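Local coordinates for Chains: A (Unidentified, PDB 6ZM9), which is a phage-encoded lyase that cleaves S-adenosylmethionine and is captured here with S-methyl-5'-thioadenosine bound, at residues D31-K34 with D35-I39. Numbering follows the deposited sequence.
Sequences DVVK and DTIAI
Thr36 meets Val32 through its hydroxyl: with chi1 at -63°, OG1 lies beside its own backbone N and opposite the carbonyl carbon, which turns it back along the helix to the preceding turn. There OG1 donates to Val32 O at 2.8 Å, while Thr36 N binds the same oxygen at 2.9 Å. The two donors come from opposite faces of the carbonyl plane, the hydroxyl tilted 35° from it and the amide 26°, so one oxygen is gripped twice without either bond displacing the other. Val32 CG1, anti to its backbone N, comes within 3.9 Å of Thr36 OG1, the two side chains crossing at a slant. One residue on, Val33 and Ile37 lie side by side and point the same way. Val33 CG1 and Ile37 CD1 meet at 4.0 Å, and Ile37 CG1 rests 3.3 Å from Val33 O.

Main-chain bonds from Asp35 N to Asp31 O, Ile37 N to Val33 O and Ala38 N to Lys34 O continue the i to i+4 pattern of helix 29-43. Residue types follow its faces. Wholly apolar Val32 is buried against Val72 and Ile74 of strand 66-77, and Thr36 offers its methyl group to an apolar setting that includes Ile74 and Leu98 of helix 84-101. Val33 packs on Phe51 of strand 49-59 and on Thr68 of a neighbouring subunit, and Ile37 on Leu66 of that subunit, so these apolar side chains form part of the contact between the two subunits. Lys34 suits an exposed position, its long chain carrying the charge outward, whereas Asp31 OD2 accepts a hydrogen bond from Thr28 N, just before helix 29-43 begins, where a carboxylate suits an amide N-H and probably also the helix's positive end.

Returning its hydroxyl to the main chain lets threonine occupy a buried, largely apolar face: its polar atom is satisfied within the helix itself, and its methyl group remains available for packing.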
ATOM      1  N   ASP A  31     -11.832  14.872   2.882  1.00 12.29           N
ATOM      2  CA  ASP A  31     -11.688  15.599   4.138  1.00 12.36           C
ATOM      3  C   ASP A  31     -10.291  15.374   4.726  1.00 11.85           C
ATOM      4  O   ASP A  31      -9.654  16.309   5.222  1.00 12.19           O
ATOM      5  CB  ASP A  31     -12.709  15.123   5.185  1.00 12.83           C
ATOM      6  CG  ASP A  31     -14.159  15.333   4.790  1.00 14.51           C
ATOM      7  OD1 ASP A  31     -14.476  16.199   3.947  1.00 15.98           O
ATOM      8  OD2 ASP A  31     -14.998  14.629   5.418  1.00 15.51           O
ATOM      9  N   VAL A  32      -9.821  14.116   4.715  1.00 11.44           N
ATOM     10  CA  VAL A  32      -8.499  13.800   5.242  1.00 11.71           C
ATOM     11  C   VAL A  32      -7.404  14.447   4.402  1.00 10.96           C
ATOM     12  O   VAL A  32      -6.421  14.956   4.950  1.00 11.41           O
ATOM     13  CB  VAL A  32      -8.329  12.273   5.367  1.00 11.65           C
ATOM     14  CG1 VAL A  32      -6.925  11.924   5.785  1.00 12.20           C
ATOM     15  CG2 VAL A  32      -9.341  11.715   6.356  1.00 12.81           C
ATOM     16  N   VAL A  33      -7.554  14.438   3.071  1.00 11.37           N
ATOM     17  CA  VAL A  33      -6.599  15.112   2.184  1.00 11.59           C
ATOM     18  C   VAL A  33      -6.463  16.576   2.576  1.00 11.05           C
ATOM     19  O   VAL A  33      -5.361  17.090   2.796  1.00 12.21           O
ATOM     20  CB  VAL A  33      -7.023  14.967   0.712  1.00 12.23           C
ATOM     21  CG1 VAL A  33      -6.116  15.789  -0.203  1.00 13.63           C
ATOM     22  CG2 VAL A  33      -6.995  13.495   0.268  1.00 13.64           C
ATOM     23  N   LYS A  34      -7.594  17.279   2.634  1.00 11.40           N
ATOM     24  CA  LYS A  34      -7.558  18.709   2.911  1.00 12.51           C
ATOM     25  C   LYS A  34      -6.996  18.995   4.298  1.00 12.43           C
ATOM     26  O   LYS A  34      -6.226  19.947   4.478  1.00 13.82           O
ATOM     27  CB  LYS A  34      -8.961  19.294   2.756  1.00 14.31           C
ATOM     28  CG  LYS A  34      -9.515  19.332   1.327  1.00 17.53           C
ATOM     29  CD  LYS A  34     -10.949  19.867   1.327  1.00 22.66           C
ATOM     30  CE  LYS A  34     -11.575  19.805  -0.037  1.00 30.03           C
ATOM     31  NZ  LYS A  34     -10.772  20.610  -0.981  1.00 35.25           N
ATOM     32  N   ASP A  35      -7.402  18.220   5.304  1.00 12.16           N
ATOM     33  CA  ASP A  35      -6.930  18.470   6.662  1.00 12.66           C
ATOM     34  C   ASP A  35      -5.434  18.204   6.766  1.00 12.78           C
ATOM     35  O   ASP A  35      -4.716  18.956   7.444  1.00 13.61           O
ATOM     36  CB  ASP A  35      -7.725  17.629   7.663  1.00 13.44           C
ATOM     37  CG  ASP A  35      -7.649  18.158   9.077  1.00 16.55           C
ATOM     38  OD1 ASP A  35      -7.817  19.375   9.267  1.00 19.40           O
ATOM     39  OD2 ASP A  35      -7.441  17.344   9.999  1.00 15.66           O
ATOM     40  N   THR A  36      -4.948  17.144   6.103  1.00 12.36           N
ATOM     41  CA  THR A  36      -3.522  16.836   6.118  1.00 11.99           C
ATOM     42  C   THR A  36      -2.718  17.962   5.478  1.00 12.15           C
ATOM     43  O   THR A  36      -1.668  18.352   6.003  1.00 13.51           O
ATOM     44  CB  THR A  36      -3.264  15.499   5.417  1.00 12.13           C
ATOM     45  OG1 THR A  36      -3.909  14.439   6.136  1.00 12.49           O
ATOM     46  CG2 THR A  36      -1.780  15.189   5.344  1.00 14.24           C
ATOM     47  N   ILE A  37      -3.179  18.488   4.339  1.00 12.25           N
ATOM     48  CA  ILE A  37      -2.478  19.600   3.697  1.00 13.44           C
ATOM     49  C   ILE A  37      -2.371  20.774   4.660  1.00 13.10           C
ATOM     50  O   ILE A  37      -1.309  21.391   4.809  1.00 15.64           O
ATOM     51  CB  ILE A  37      -3.188  20.023   2.395  1.00 14.27           C
ATOM     52  CG1 ILE A  37      -3.051  18.960   1.310  1.00 14.62           C
ATOM     53  CG2 ILE A  37      -2.643  21.391   1.913  1.00 16.95           C
ATOM     54  CD1 ILE A  37      -3.969  19.195   0.132  1.00 16.42           C
ATOM     55  N   ALA A  38      -3.481  21.103   5.324  1.00 14.07           N
ATOM     56  CA  ALA A  38      -3.507  22.241   6.231  1.00 14.76           C
ATOM     57  C   ALA A  38      -2.561  22.048   7.408  1.00 14.46           C
ATOM     58  O   ALA A  38      -1.840  22.971   7.787  1.00 16.58           O
ATOM     59  CB  ALA A  38      -4.942  22.458   6.715  1.00 16.27           C
ATOM     60  N   ILE A  39      -2.541  20.855   7.993  1.00 14.60           N
ATOM     61  CA  ILE A  39      -1.674  20.593   9.132  1.00 13.93           C
ATOM     62  C   ILE A  39      -0.211  20.681   8.711  1.00 15.28           C
ATOM     63  O   ILE A  39       0.619  21.294   9.396  1.00 16.52           O
ATOM     64  CB  ILE A  39      -1.992  19.215   9.732  1.00 13.98           C
ATOM     65  CG1 ILE A  39      -3.359  19.202  10.403  1.00 13.66           C
ATOM     66  CG2 ILE A  39      -0.923  18.816  10.718  1.00 16.11           C
ATOM     67  CD1 ILE A  39      -3.933  17.820  10.625  1.00 13.97           C
TER